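Local coordinates for protein Lip_vut3, C2L (Metagenome, PDB 6NKD) that probably acts as a lipase of the GDSL (SGNH hydrolase) family, hydrolysing lipid esters, perhaps lysophospholipids, through a serine nucleophile, at residues L3-L8 against V74-G79; S11-V16 against L43-K48; P23-R28 against R193-M198; R132-Y137 against I169-V174. One frame throughout, in Å; residues are numbered along the deposited sequence.

Contact 1: L3-L8 against V74-G79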
loop_
_atom_site.group_PDB
_atom_site.type_symbol
_atom_site.label_atom_id
_atom_site.label_comp_id
_atom_site.label_asym_id
_atom_site.label_seq_id
_atom_site.Cartn_x
_atom_site.Cartn_y
_atom_site.Cartn_z
ATOM N N LEU A 3 4.747 -29.497 7.557
ATOM C CA LEU A 3 5.973 -28.800 7.916
ATOM C C LEU A 3 5.681 -27.338 8.222
ATOM O O LEU A 3 4.811 -26.721 7.600
ATOM C CB LEU A 3 7.002 -28.902 6.790
ATOM C CG LEU A 3 7.463 -30.309 6.407
ATOM C CD1 LEU A 3 8.412 -30.253 5.223
ATOM C CD2 LEU A 3 8.121 -31.002 7.592
ATOM N N GLN A 4 6.414 -26.789 9.185
ATOM C CA GLN A 4 6.288 -25.392 9.580
ATOM C C GLN A 4 7.542 -24.654 9.133
ATOM O O GLN A 4 8.655 -25.011 9.536
ATOM C CB GLN A 4 6.094 -25.263 11.091
ATOM C CG GLN A 4 5.175 -24.124 11.515
ATOM C CD GLN A 4 3.703 -24.489 11.409
ATOM O OE1 GLN A 4 3.354 -25.617 11.059
ATOM N NE2 GLN A 4 2.833 -23.534 11.719
ATOM N N TYR A 5 7.362 -23.635 8.299
ATOM C CA TYR A 5 8.466 -22.854 7.748
ATOM C C TYR A 5 8.259 -21.397 8.136
ATOM O O TYR A 5 7.296 -20.761 7.694
ATOM C CB TYR A 5 8.546 -23.026 6.230
ATOM C CG TYR A 5 9.324 -21.948 5.507
ATOM C CD1 TYR A 5 10.605 -21.592 5.911
ATOM C CD2 TYR A 5 8.784 -21.304 4.403
ATOM C CE1 TYR A 5 11.317 -20.609 5.248
ATOM C CE2 TYR A 5 9.489 -20.321 3.731
ATOM C CZ TYR A 5 10.754 -19.978 4.157
ATOM O OH TYR A 5 11.459 -19.001 3.490
ATOM N N THR A 6 9.157 -20.872 8.965
ATOM C CA THR A 6 9.125 -19.471 9.355
ATOM C C THR A 6 10.168 -18.695 8.562
ATOM O O THR A 6 11.210 -19.231 8.174
ATOM C CB THR A 6 9.360 -19.305 10.862
ATOM O OG1 THR A 6 8.845 -18.039 11.292
ATOM C CG2 THR A 6 10.843 -19.372 11.202
ATOM N N ALA A 7 9.865 -17.426 8.298
ATOM C CA ALA A 7 10.735 -16.580 7.495
ATOM C C ALA A 7 10.866 -15.220 8.157
ATOM O O ALA A 7 9.858 -14.588 8.491
ATOM C CB ALA A 7 10.202 -16.426 6.066
ATOM N N LEU A 8 12.105 -14.775 8.344
ATOM C CA LEU A 8 12.402 -13.504 8.982
ATOM C C LEU A 8 13.322 -12.698 8.081
ATOM O O LEU A 8 14.149 -13.259 7.358
ATOM C CB LEU A 8 13.066 -13.712 10.349
ATOM C CG LEU A 8 12.569 -14.912 11.156
ATOM C CD1 LEU A 8 13.671 -15.439 12.060
ATOM C CD2 LEU A 8 11.337 -14.541 11.964
ATOM N N VAL A 74 12.150 -25.189 8.980
ATOM C CA VAL A 74 13.009 -24.442 8.069
ATOM C C VAL A 74 12.912 -22.969 8.440
ATOM O O VAL A 74 11.812 -22.458 8.677
ATOM C CB VAL A 74 12.610 -24.657 6.595
ATOM C CG1 VAL A 74 13.473 -23.805 5.677
ATOM C CG2 VAL A 74 12.719 -26.127 6.214
ATOM N N ILE A 75 14.058 -22.293 8.502
ATOM C CA ILE A 75 14.123 -20.873 8.829
ATOM C C ILE A 75 14.973 -20.175 7.777
ATOM O O ILE A 75 16.078 -20.632 7.463
ATOM C CB ILE A 75 14.706 -20.630 10.235
ATOM C CG1 ILE A 75 13.923 -21.411 11.290
ATOM C CG2 ILE A 75 14.702 -19.144 10.562
ATOM C CD1 ILE A 75 14.435 -21.212 12.698
ATOM N N THR A 76 14.461 -19.074 7.234
ATOM C CA THR A 76 15.204 -18.237 6.302
ATOM C C THR A 76 15.341 -16.838 6.881
ATOM O O THR A 76 14.395 -16.306 7.473
ATOM C CB THR A 76 14.525 -18.173 4.931
ATOM O OG1 THR A 76 13.162 -17.757 5.087
ATOM C CG2 THR A 76 14.569 -19.532 4.252
ATOM N N ILE A 77 16.521 -16.244 6.714
ATOM C CA ILE A 77 16.825 -14.932 7.270
ATOM C C ILE A 77 17.431 -14.063 6.177
ATOM O O ILE A 77 18.325 -14.506 5.449
ATOM C CB ILE A 77 17.780 -15.025 8.475
ATOM C CG1 ILE A 77 17.212 -15.964 9.541
ATOM C CG2 ILE A 77 18.028 -13.645 9.065
ATOM C CD1 ILE A 77 18.082 -16.091 10.769
ATOM N N THR A 78 16.936 -12.833 6.060
ATOM C CA THR A 78 17.522 -11.824 5.192
ATOM C C THR A 78 17.811 -10.577 6.014
ATOM O O THR A 78 17.200 -10.349 7.061
ATOM C CB THR A 78 16.601 -11.465 4.012
ATOM O OG1 THR A 78 15.421 -10.815 4.498
ATOM C CG2 THR A 78 16.204 -12.713 3.245
ATOM N N GLY A 79 18.753 -9.775 5.539
ATOM C CA GLY A 79 19.083 -8.547 6.233
ATOM C C GLY A 79 20.364 -7.944 5.706
ATOM O O GLY A 79 21.020 -8.486 4.812
#
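Tyr5 reaches across from strand 3-8 to Thr76 of strand 74-77, and its OH lies 2.6 Å from Thr76 OG1 in a hydrogen bond that either hydroxyl could donate. With CG trans to the backbone N (chi1 161°), the ring turns its edge to the neighbouring strand: CD1 packs 3.6 Å from Val74 CG1 and also meets Val74 O, and the Thr76 side chain crosses the phenol at about a right angle. A phenylalanine here would probably keep the packing on Val74 but leave the buried Thr76 hydroxyl without this mate.

The backbones run parallel, and four bonds join them, one of them weak. Thr6 N gives to Val74 O at 3.1 Å. The return bond from Thr76 N to Thr6 O is the weak one. Leu8 N then meets Thr76 O at 2.9 Å and almost straight, 176° at the hydrogen, while Thr78 N closes the row on Leu8 O at 3.1 Å. Along the other edge of strand 3-8, the Tyr5 backbone bonds to Ser42 and Ile44. The hydroxyl of Thr78 is taken up by Asp10 OD2 and by Thr13 OG1.

On the face carrying Thr6, Leu8 and Ile75 the contact is apolar: Thr6 CG2 lies beside Ile75 CG1 at 3.7 Å, and Leu8 CD1 touches Ile75 CG2 at 4.1 Å. Helix 98-122 covers Ile75 and Ile77 on this side, whereas Tyr5 is packed by helix 25-37. A buried pair of neighbouring inner parallel strands between helical layers is characteristic of the three-layer alpha/beta/alpha fold of SGNH hydrolases.

Contact 2: S11-V16 against L43-K48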
loop_
_atom_site.group_PDB
_atom_site.type_symbol
_atom_site.label_atom_id
_atom_site.label_comp_id
_atom_site.label_asym_id
_atom_site.label_seq_id
_atom_site.Cartn_x
_atom_site.Cartn_y
_atom_site.Cartn_z
ATOM N N SER A 11 12.964 -6.301 3.466
ATOM C CA SER A 11 12.064 -6.149 2.327
ATOM C C SER A 11 12.103 -7.362 1.405
ATOM O O SER A 11 11.120 -7.637 0.708
ATOM C CB SER A 11 12.411 -4.880 1.549
ATOM O OG SER A 11 13.781 -4.855 1.189
ATOM N N LEU A 12 13.219 -8.094 1.384
ATOM C CA LEU A 12 13.300 -9.280 0.536
ATOM C C LEU A 12 12.320 -10.351 0.996
ATOM O O LEU A 12 11.629 -10.967 0.175
ATOM C CB LEU A 12 14.727 -9.829 0.525
ATOM C CG LEU A 12 15.856 -8.902 0.065
ATOM C CD1 LEU A 12 17.108 -9.707 -0.262
ATOM C CD2 LEU A 12 15.425 -8.060 -1.125
ATOM N N THR A 13 12.243 -10.584 2.310
ATOM C CA THR A 13 11.280 -11.544 2.840
ATOM C C THR A 13 9.849 -11.054 2.651
ATOM O O THR A 13 8.931 -11.868 2.494
ATOM C CB THR A 13 11.569 -11.815 4.318
ATOM O OG1 THR A 13 12.939 -12.202 4.476
ATOM C CG2 THR A 13 10.677 -12.932 4.852
ATOM N N VAL A 14 9.641 -9.737 2.659
ATOM C CA VAL A 14 8.326 -9.195 2.340
ATOM C C VAL A 14 7.974 -9.478 0.885
ATOM O O VAL A 14 6.819 -9.773 0.555
ATOM C CB VAL A 14 8.282 -7.686 2.651
ATOM C CG1 VAL A 14 6.997 -7.064 2.126
ATOM C CG2 VAL A 14 8.420 -7.447 4.146
ATOM N N GLY A 15 8.959 -9.410 -0.003
ATOM C CA GLY A 15 8.726 -9.558 -1.423
ATOM C C GLY A 15 8.619 -8.260 -2.189
ATOM O O GLY A 15 7.979 -8.239 -3.248
ATOM N N VAL A 16 9.218 -7.180 -1.690
ATOM C CA VAL A 16 9.120 -5.884 -2.345
ATOM C C VAL A 16 9.838 -5.942 -3.683
ATOM O O VAL A 16 10.952 -6.472 -3.786
ATOM C CB VAL A 16 9.698 -4.785 -1.441
ATOM C CG1 VAL A 16 9.649 -3.429 -2.133
ATOM C CG2 VAL A 16 8.950 -4.741 -0.117
ATOM N N LEU A 43 3.289 -21.636 6.469
ATOM C CA LEU A 43 4.220 -20.522 6.358
ATOM C C LEU A 43 3.825 -19.407 7.315
ATOM O O LEU A 43 2.655 -19.016 7.375
ATOM C CB LEU A 43 4.265 -19.990 4.922
ATOM C CG LEU A 43 5.012 -18.674 4.693
ATOM C CD1 LEU A 43 6.469 -18.792 5.115
ATOM C CD2 LEU A 43 4.901 -18.238 3.237
ATOM N N ILE A 44 4.806 -18.901 8.058
ATOM C CA ILE A 44 4.655 -17.712 8.889
ATOM C C ILE A 44 5.784 -16.754 8.534
ATOM O O ILE A 44 6.941 -17.170 8.408
ATOM C CB ILE A 44 4.679 -18.049 10.396
ATOM C CG1 ILE A 44 3.626 -19.110 10.738
ATOM C CG2 ILE A 44 4.440 -16.801 11.219
ATOM C CD1 ILE A 44 4.170 -20.525 10.802
ATOM N N VAL A 45 5.451 -15.476 8.362
ATOM C CA VAL A 45 6.403 -14.472 7.894
ATOM C C VAL A 45 6.417 -13.308 8.874
ATOM O O VAL A 45 5.376 -12.689 9.124
ATOM C CB VAL A 45 6.066 -13.975 6.477
ATOM C CG1 VAL A 45 6.937 -12.779 6.112
ATOM C CG2 VAL A 45 6.241 -15.096 5.464
ATOM N N PHE A 46 7.593 -13.005 9.417
ATOM C CA PHE A 46 7.817 -11.810 10.229
ATOM C C PHE A 46 8.835 -10.957 9.483
ATOM O O PHE A 46 10.039 -11.229 9.541
ATOM C CB PHE A 46 8.315 -12.163 11.628
ATOM C CG PHE A 46 7.400 -13.071 12.396
ATOM C CD1 PHE A 46 6.229 -12.587 12.956
ATOM C CD2 PHE A 46 7.723 -14.406 12.579
ATOM C CE1 PHE A 46 5.391 -13.419 13.669
ATOM C CE2 PHE A 46 6.891 -15.243 13.294
ATOM C CZ PHE A 46 5.723 -14.749 13.840
ATOM N N ALA A 47 8.364 -9.932 8.777
ATOM C CA ALA A 47 9.264 -9.108 7.983
ATOM C C ALA A 47 8.657 -7.728 7.783
ATOM O O ALA A 47 7.434 -7.565 7.773
ATOM C CB ALA A 47 9.565 -9.760 6.629
ATOM N N LYS A 48 9.533 -6.740 7.618
ATOM C CA LYS A 48 9.131 -5.357 7.406
ATOM C C LYS A 48 10.288 -4.627 6.741
ATOM O O LYS A 48 11.456 -4.914 7.013
ATOM C CB LYS A 48 8.750 -4.673 8.726
ATOM C CG LYS A 48 8.217 -3.251 8.584
ATOM C CD LYS A 48 6.707 -3.233 8.398
ATOM C CE LYS A 48 6.192 -1.819 8.174
ATOM N NZ LYS A 48 6.689 -0.868 9.207
#
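Ala47 CB is the meeting point of this contact, taking Val14 on one part of its surface and Thr13 on another. The apolar touches come first. Val14 CG2 sits 3.6 Å from Ala47 CB, and the same methyl reaches on toward the backbone of Lys48. Thr13 brings its CB to 3.7 Å from Ala47 CB. Its methyl, trans to the backbone N because chi1 is -53° for the hydroxyl, slides past Val45 in the opposite direction, with Thr13 CG2 to Val45 CG1 at 3.9 Å. Helix 11-14 thus rests on the end of strand 43-47 chiefly through apolar side-chain carbons.

The polar ends look elsewhere. Thr13 OG1 is bonded to Thr78 OG1, Ser11 OG to His189 NE2, and Lys48 NZ forms a salt bridge with Glu52 of the third subunit.

Backbone bonds finish the short helix. Ser11 O accepts from Gly15 N at 2.9 Å and from Val16 N at 3.1 Å, the two donors arriving from opposite faces of its plane. The Val16 N to Ser11 O bond and a weak one from Gly15 N to Leu12 O make a Schellman motif with Gly15 as the C-prime residue; its positive phi of 98° would press a side chain against the preceding carbonyl, which calls for glycine.

The turn begins with the Ser-Leu of the GDSL motif. Ser11 is the likely nucleophile, and its bond to His189, with Asp186 beyond, is consistent with the catalytic triad; the strand leads on to Gly50, a probable substrate-binding residue: the active site of an SGNH hydrolase.

Contact 3: P23-R28 against R193-M198; sequences PGFVQR and RGYEAM. With SO4 (sulfate ion), chain C.
Arg28 runs out from helix 25-37 across Glu196 at about a right angle. Its CB and CG pass Glu196 OE1 at van der Waals range, CG at 3.8 Å, and CD comes nearest to Glu196 OE1 and also lies 3.8 Å from Glu196 CA. The chain is extended from CG to NE, which carries the guanidinium back to Pro23: NE at 2.8 Å and NH1 at 3.0 Å grip the single Pro23 O side-on. NH2, left pointing the other way, gives a salt-bridge hydrogen bond to Glu196 OE1 at 3.0 Å, which that oxygen accepts on its anti lone pair. Both partners sit at the guanidinium edge, and the carboxylate plane is turned 73° from it. Glu196 OE2 is paired with Lys32.

Deeper in, Phe25 CB meets Tyr195 CD1 at 3.6 Å. The CE methyl of Met198, a selenomethionine, lies over one face of the Phe25 ring, 3.9 Å from its centroid, in a CH-pi contact, while Val26 CG1 covers the opposite face. Apart from this, a sulfate takes bonds from Arg193 N and Ser192 N at the start of helix 192-204.

Three bonds fix the guanidinium's rotation, so the charged pair joins helices 25-37 and 192-204 beside the apolar packing.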
loop_
_atom_site.group_PDB
_atom_site.type_symbol
_atom_site.label_atom_id
_atom_site.label_comp_id
_atom_site.label_asym_id
_atom_site.label_seq_id
_atom_site.Cartn_x
_atom_site.Cartn_y
_atom_site.Cartn_z
ATOM N N PRO A 23 3.845 -13.336 -5.502
ATOM C CA PRO A 23 4.694 -14.148 -4.620
ATOM C C PRO A 23 6.161 -13.749 -4.716
ATOM O O PRO A 23 6.736 -13.676 -5.804
ATOM C CB PRO A 23 4.460 -15.578 -5.123
ATOM C CG PRO A 23 3.970 -15.420 -6.523
ATOM C CD PRO A 23 3.184 -14.146 -6.539
ATOM N N GLY A 24 6.761 -13.481 -3.556
ATOM C CA GLY A 24 8.188 -13.260 -3.454
ATOM C C GLY A 24 8.933 -14.579 -3.434
ATOM O O GLY A 24 8.423 -15.616 -3.863
ATOM N N PHE A 25 10.162 -14.541 -2.914
ATOM C CA PHE A 25 10.970 -15.755 -2.891
ATOM C C PHE A 25 10.551 -16.723 -1.793
ATOM O O PHE A 25 10.808 -17.925 -1.922
ATOM C CB PHE A 25 12.463 -15.415 -2.748
ATOM C CG PHE A 25 12.929 -15.230 -1.323
ATOM C CD1 PHE A 25 13.417 -16.303 -0.586
ATOM C CD2 PHE A 25 12.910 -13.977 -0.729
ATOM C CE1 PHE A 25 13.851 -16.133 0.721
ATOM C CE2 PHE A 25 13.349 -13.800 0.576
ATOM C CZ PHE A 25 13.819 -14.881 1.300
ATOM N N VAL A 26 9.908 -16.241 -0.726
ATOM C CA VAL A 26 9.635 -17.116 0.411
ATOM C C VAL A 26 8.501 -18.084 0.093
ATOM O O VAL A 26 8.506 -19.231 0.553
ATOM C CB VAL A 26 9.350 -16.292 1.684
ATOM C CG1 VAL A 26 10.413 -15.231 1.879
ATOM C CG2 VAL A 26 7.962 -15.667 1.651
ATOM N N GLN A 27 7.518 -17.652 -0.698
ATOM C CA GLN A 27 6.405 -18.524 -1.046
ATOM C C GLN A 27 6.668 -19.346 -2.298
ATOM O O GLN A 27 6.067 -20.416 -2.456
ATOM C CB GLN A 27 5.115 -17.713 -1.224
ATOM C CG GLN A 27 5.315 -16.321 -1.785
ATOM C CD GLN A 27 5.516 -15.278 -0.703
ATOM O OE1 GLN A 27 6.278 -14.326 -0.877
ATOM N NE2 GLN A 27 4.830 -15.450 0.420
ATOM N N ARG A 28 7.542 -18.877 -3.189
ATOM C CA ARG A 28 8.027 -19.743 -4.257
ATOM C C ARG A 28 8.913 -20.846 -3.695
ATOM O O ARG A 28 8.908 -21.975 -4.198
ATOM C CB ARG A 28 8.781 -18.922 -5.302
ATOM C CG ARG A 28 7.931 -17.870 -5.990
ATOM C CD ARG A 28 8.785 -16.891 -6.779
ATOM N NE ARG A 28 8.022 -15.715 -7.186
ATOM C CZ ARG A 28 7.463 -15.562 -8.381
ATOM N NH1 ARG A 28 6.783 -14.457 -8.663
ATOM N NH2 ARG A 28 7.588 -16.510 -9.299
ATOM N N ARG A 193 11.339 -12.249 -11.547
ATOM C CA ARG A 193 12.404 -13.107 -12.057
ATOM C C ARG A 193 13.489 -13.308 -11.008
ATOM O O ARG A 193 13.956 -14.432 -10.786
ATOM C CB ARG A 193 13.001 -12.510 -13.331
ATOM C CG ARG A 193 12.103 -12.563 -14.549
ATOM C CD ARG A 193 12.845 -12.045 -15.768
ATOM N NE ARG A 193 12.070 -12.197 -16.993
ATOM C CZ ARG A 193 11.266 -11.263 -17.486
ATOM N NH1 ARG A 193 11.135 -10.103 -16.856
ATOM N NH2 ARG A 193 10.597 -11.484 -18.609
ATOM N N GLY A 194 13.904 -12.223 -10.349
ATOM C CA GLY A 194 14.941 -12.335 -9.336
ATOM C C GLY A 194 14.500 -13.151 -8.137
ATOM O O GLY A 194 15.268 -13.954 -7.602
ATOM N N TYR A 195 13.256 -12.955 -7.696
ATOM C CA TYR A 195 12.739 -13.760 -6.594
ATOM C C TYR A 195 12.596 -15.220 -7.000
ATOM O O TYR A 195 12.840 -16.123 -6.191
ATOM C CB TYR A 195 11.401 -13.204 -6.113
ATOM C CG TYR A 195 11.532 -11.984 -5.232
ATOM C CD1 TYR A 195 12.201 -12.052 -4.018
ATOM C CD2 TYR A 195 10.971 -10.770 -5.605
ATOM C CE1 TYR A 195 12.320 -10.941 -3.205
ATOM C CE2 TYR A 195 11.083 -9.654 -4.799
ATOM C CZ TYR A 195 11.759 -9.746 -3.600
ATOM O OH TYR A 195 11.872 -8.638 -2.793
ATOM N N GLU A 196 12.200 -15.472 -8.249
ATOM C CA GLU A 196 12.110 -16.849 -8.717
ATOM C C GLU A 196 13.481 -17.509 -8.725
ATOM O O GLU A 196 13.630 -18.657 -8.289
ATOM C CB GLU A 196 11.476 -16.895 -10.107
ATOM C CG GLU A 196 11.345 -18.297 -10.678
ATOM C CD GLU A 196 10.535 -19.217 -9.787
ATOM O OE1 GLU A 196 9.456 -18.799 -9.313
ATOM O OE2 GLU A 196 10.980 -20.360 -9.550
ATOM N N ALA A 197 14.501 -16.790 -9.201
ATOM C CA ALA A 197 15.851 -17.339 -9.211
ATOM C C ALA A 197 16.380 -17.553 -7.800
ATOM O O ALA A 197 17.142 -18.498 -7.564
ATOM C CB ALA A 197 16.783 -16.421 -10.001
HETATM N N MSE A 198 15.995 -16.701 -6.855
HETATM C CA MSE A 198 16.414 -16.864 -5.466
HETATM C C MSE A 198 15.826 -18.138 -4.875
HETATM O O MSE A 198 16.518 -18.885 -4.181
HETATM C CB MSE A 198 16.002 -15.657 -4.623
HETATM C CG MSE A 198 16.912 -14.449 -4.772
HETATM SE SE MSE A 198 16.199 -12.854 -3.898
HETATM C CE MSE A 198 16.231 -13.454 -2.047
HETATM S S SO4 C . 9.228 -8.984 -13.351
HETATM O O1 SO4 C . 9.821 -7.992 -14.245
HETATM O O2 SO4 C . 9.013 -8.386 -12.038
HETATM O O3 SO4 C . 10.128 -10.128 -13.225
HETATM O O4 SO4 C . 7.946 -9.426 -13.892
#

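Contact 4: R132-Y137 against I169-V174; sequences RLLNLY and IDTYAV
At the edge of the parallel sheet, strands 130-134 and 166-169 make their last bridge at Leu134 and Ile169 before both stretches leave the sheet. Ile169 N gives to Leu133 O at 2.8 Å, and Asn135 N to Ile169 O at 3.1 Å in a nearly straight bond (176°). The side chains of Leu134 and Ile169 lie side by side on the same face, with Leu134 CG 4.0 Å from Ile169 CB, and helix 192-204 packs on them.

Past the bridge, Asn135 takes over. Its CG stands between the backbone N and the carbonyl carbon (chi1 60°), a turn that aims the amide at the first turn of helix 171-175. Asp170 is the N-cap of that helix and the centre of an inverse gamma turn; its OD1 receives a weak capping bond from Ala173 N. Asn135 OD1 accepts from Tyr172 N at 3.1 Å and, weakly, from Thr171 N, while ND2 gives to Asp170 OD1 at 3.3 Å, arriving from above the carboxylate plane. A leucine in its place would probably leave the amide of Tyr172 without this acceptor and Asp170 freer to turn away from its cap.

Thr171 OG1 lies 3.0 Å from both Asn135 O and Asn135 OD1. Beyond it, Tyr172 CB packs on Leu136 O at 3.5 Å, and the Tyr137 ring, which meets Thr171 CG2 obliquely, stacks with Phe175 and bonds through OH to Val188 O.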
loop_
_atom_site.group_PDB
_atom_site.type_symbol
_atom_site.label_atom_id
_atom_site.label_comp_id
_atom_site.label_asym_id
_atom_site.label_seq_id
_atom_site.Cartn_x
_atom_site.Cartn_y
_atom_site.Cartn_z
ATOM N N ARG A 132 18.529 -21.405 6.394
ATOM C CA ARG A 132 19.111 -20.958 5.132
ATOM C C ARG A 132 19.112 -19.435 5.131
ATOM O O ARG A 132 18.062 -18.809 4.950
ATOM C CB ARG A 132 18.332 -21.503 3.933
ATOM C CG ARG A 132 18.763 -22.886 3.456
ATOM C CD ARG A 132 18.217 -23.997 4.337
ATOM N NE ARG A 132 18.536 -25.319 3.802
ATOM C CZ ARG A 132 19.570 -26.054 4.195
ATOM N NH1 ARG A 132 20.389 -25.603 5.135
ATOM N NH2 ARG A 132 19.784 -27.246 3.652
ATOM N N LEU A 133 20.280 -18.837 5.342
ATOM C CA LEU A 133 20.428 -17.388 5.317
ATOM C C LEU A 133 21.086 -16.970 4.010
ATOM O O LEU A 133 22.063 -17.588 3.571
ATOM C CB LEU A 133 21.239 -16.896 6.517
ATOM C CG LEU A 133 22.610 -17.520 6.772
ATOM C CD1 LEU A 133 23.715 -16.645 6.202
ATOM C CD2 LEU A 133 22.819 -17.757 8.259
ATOM N N LEU A 134 20.547 -15.927 3.390
ATOM C CA LEU A 134 20.979 -15.486 2.072
ATOM C C LEU A 134 21.943 -14.318 2.200
ATOM O O LEU A 134 21.715 -13.393 2.986
ATOM C CB LEU A 134 19.780 -15.077 1.216
ATOM C CG LEU A 134 18.652 -16.102 1.083
ATOM C CD1 LEU A 134 17.590 -15.900 2.157
ATOM C CD2 LEU A 134 18.041 -16.037 -0.307
ATOM N N ASN A 135 23.022 -14.359 1.423
ATOM C CA ASN A 135 23.981 -13.269 1.450
ATOM C C ASN A 135 23.474 -12.105 0.600
ATOM O O ASN A 135 22.355 -12.116 0.079
ATOM C CB ASN A 135 25.363 -13.749 0.999
ATOM C CG ASN A 135 25.373 -14.317 -0.415
ATOM O OD1 ASN A 135 24.512 -14.011 -1.240
ATOM N ND2 ASN A 135 26.368 -15.147 -0.701
ATOM N N LEU A 136 24.314 -11.088 0.454
ATOM C CA LEU A 136 23.935 -9.878 -0.254
ATOM C C LEU A 136 24.379 -9.941 -1.709
ATOM O O LEU A 136 25.479 -10.408 -2.018
ATOM C CB LEU A 136 24.547 -8.650 0.423
ATOM C CG LEU A 136 24.133 -8.394 1.874
ATOM C CD1 LEU A 136 24.858 -7.175 2.425
ATOM C CD2 LEU A 136 22.626 -8.221 1.980
ATOM N N TYR A 137 23.510 -9.476 -2.597
ATOM C CA TYR A 137 23.862 -9.269 -3.992
ATOM C C TYR A 137 24.265 -7.814 -4.209
ATOM O O TYR A 137 23.947 -6.930 -3.410
ATOM C CB TYR A 137 22.695 -9.641 -4.911
ATOM C CG TYR A 137 21.420 -8.866 -4.650
ATOM C CD1 TYR A 137 21.190 -7.638 -5.259
ATOM C CD2 TYR A 137 20.440 -9.369 -3.803
ATOM C CE1 TYR A 137 20.027 -6.930 -5.025
ATOM C CE2 TYR A 137 19.272 -8.668 -3.565
ATOM C CZ TYR A 137 19.072 -7.448 -4.179
ATOM O OH TYR A 137 17.913 -6.744 -3.946
ATOM N N ILE A 169 23.237 -19.063 1.440
ATOM C CA ILE A 169 22.800 -19.092 0.049
ATOM C C ILE A 169 23.528 -18.004 -0.728
ATOM O O ILE A 169 23.552 -16.837 -0.318
ATOM C CB ILE A 169 21.276 -18.923 -0.042
ATOM C CG1 ILE A 169 20.580 -19.985 0.812
ATOM C CG2 ILE A 169 20.811 -19.011 -1.486
ATOM C CD1 ILE A 169 20.910 -21.409 0.417
ATOM N N ASP A 170 24.126 -18.386 -1.858
ATOM C CA ASP A 170 24.932 -17.468 -2.662
ATOM C C ASP A 170 24.006 -16.647 -3.555
ATOM O O ASP A 170 23.875 -16.875 -4.761
ATOM C CB ASP A 170 25.966 -18.237 -3.475
ATOM C CG ASP A 170 27.075 -17.347 -4.000
ATOM O OD1 ASP A 170 27.026 -16.121 -3.759
ATOM O OD2 ASP A 170 28.001 -17.877 -4.651
ATOM N N THR A 171 23.341 -15.667 -2.933
ATOM C CA THR A 171 22.493 -14.756 -3.694
ATOM C C THR A 171 23.314 -13.914 -4.660
ATOM O O THR A 171 22.811 -13.506 -5.713
ATOM C CB THR A 171 21.708 -13.840 -2.753
ATOM O OG1 THR A 171 21.528 -14.487 -1.488
ATOM C CG2 THR A 171 20.349 -13.514 -3.347
ATOM N N TYR A 172 24.574 -13.643 -4.314
ATOM C CA TYR A 172 25.435 -12.835 -5.169
ATOM C C TYR A 172 25.640 -13.498 -6.526
ATOM O O TYR A 172 25.537 -12.846 -7.572
ATOM C CB TYR A 172 26.774 -12.594 -4.467
ATOM C CG TYR A 172 27.796 -11.828 -5.278
ATOM C CD1 TYR A 172 27.857 -10.440 -5.224
ATOM C CD2 TYR A 172 28.712 -12.493 -6.084
ATOM C CE1 TYR A 172 28.796 -9.739 -5.961
ATOM C CE2 TYR A 172 29.650 -11.801 -6.821
ATOM C CZ TYR A 172 29.689 -10.426 -6.757
ATOM O OH TYR A 172 30.627 -9.737 -7.493
ATOM N N ALA A 173 25.925 -14.805 -6.528
ATOM C CA ALA A 173 26.136 -15.515 -7.785
ATOM C C ALA A 173 24.860 -15.593 -8.613
ATOM O O ALA A 173 24.927 -15.659 -9.846
ATOM C CB ALA A 173 26.675 -16.919 -7.515
ATOM N N VAL A 174 23.696 -15.594 -7.960
ATOM C CA VAL A 174 22.433 -15.633 -8.690
ATOM C C VAL A 174 22.240 -14.353 -9.490
ATOM O O VAL A 174 21.831 -14.386 -10.658
ATOM C CB VAL A 174 21.262 -15.873 -7.716
ATOM C CG1 VAL A 174 19.931 -15.604 -8.398
ATOM C CG2 VAL A 174 21.301 -17.292 -7.175
#

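In the fold
Contacts 1, 2 and 4 hang on one parallel sheet. Strand 3-9 is shared out between 41-47 and 74-77, with Ala7 O 2.9 Å from Phe46 N, and Arg132 N lies 2.8 Å from Ile75 O, linking contacts 1 and 4. Contact 3 lies against the sheet: Met198 CE is 3.6 Å from Leu134 CD2 of contact 4, and Thr78 CG2 of contact 1 is 3.8 Å from Phe25 CZ. Tyr195 OH ties contact 3 to contact 2 through Val16 O, 2.6 Å away. All four converge on the probable active site: side chain to side chain, Tyr195 and Tyr137 each lie about 5 Å from His189, and Thr78 about 7 Å from Ser11.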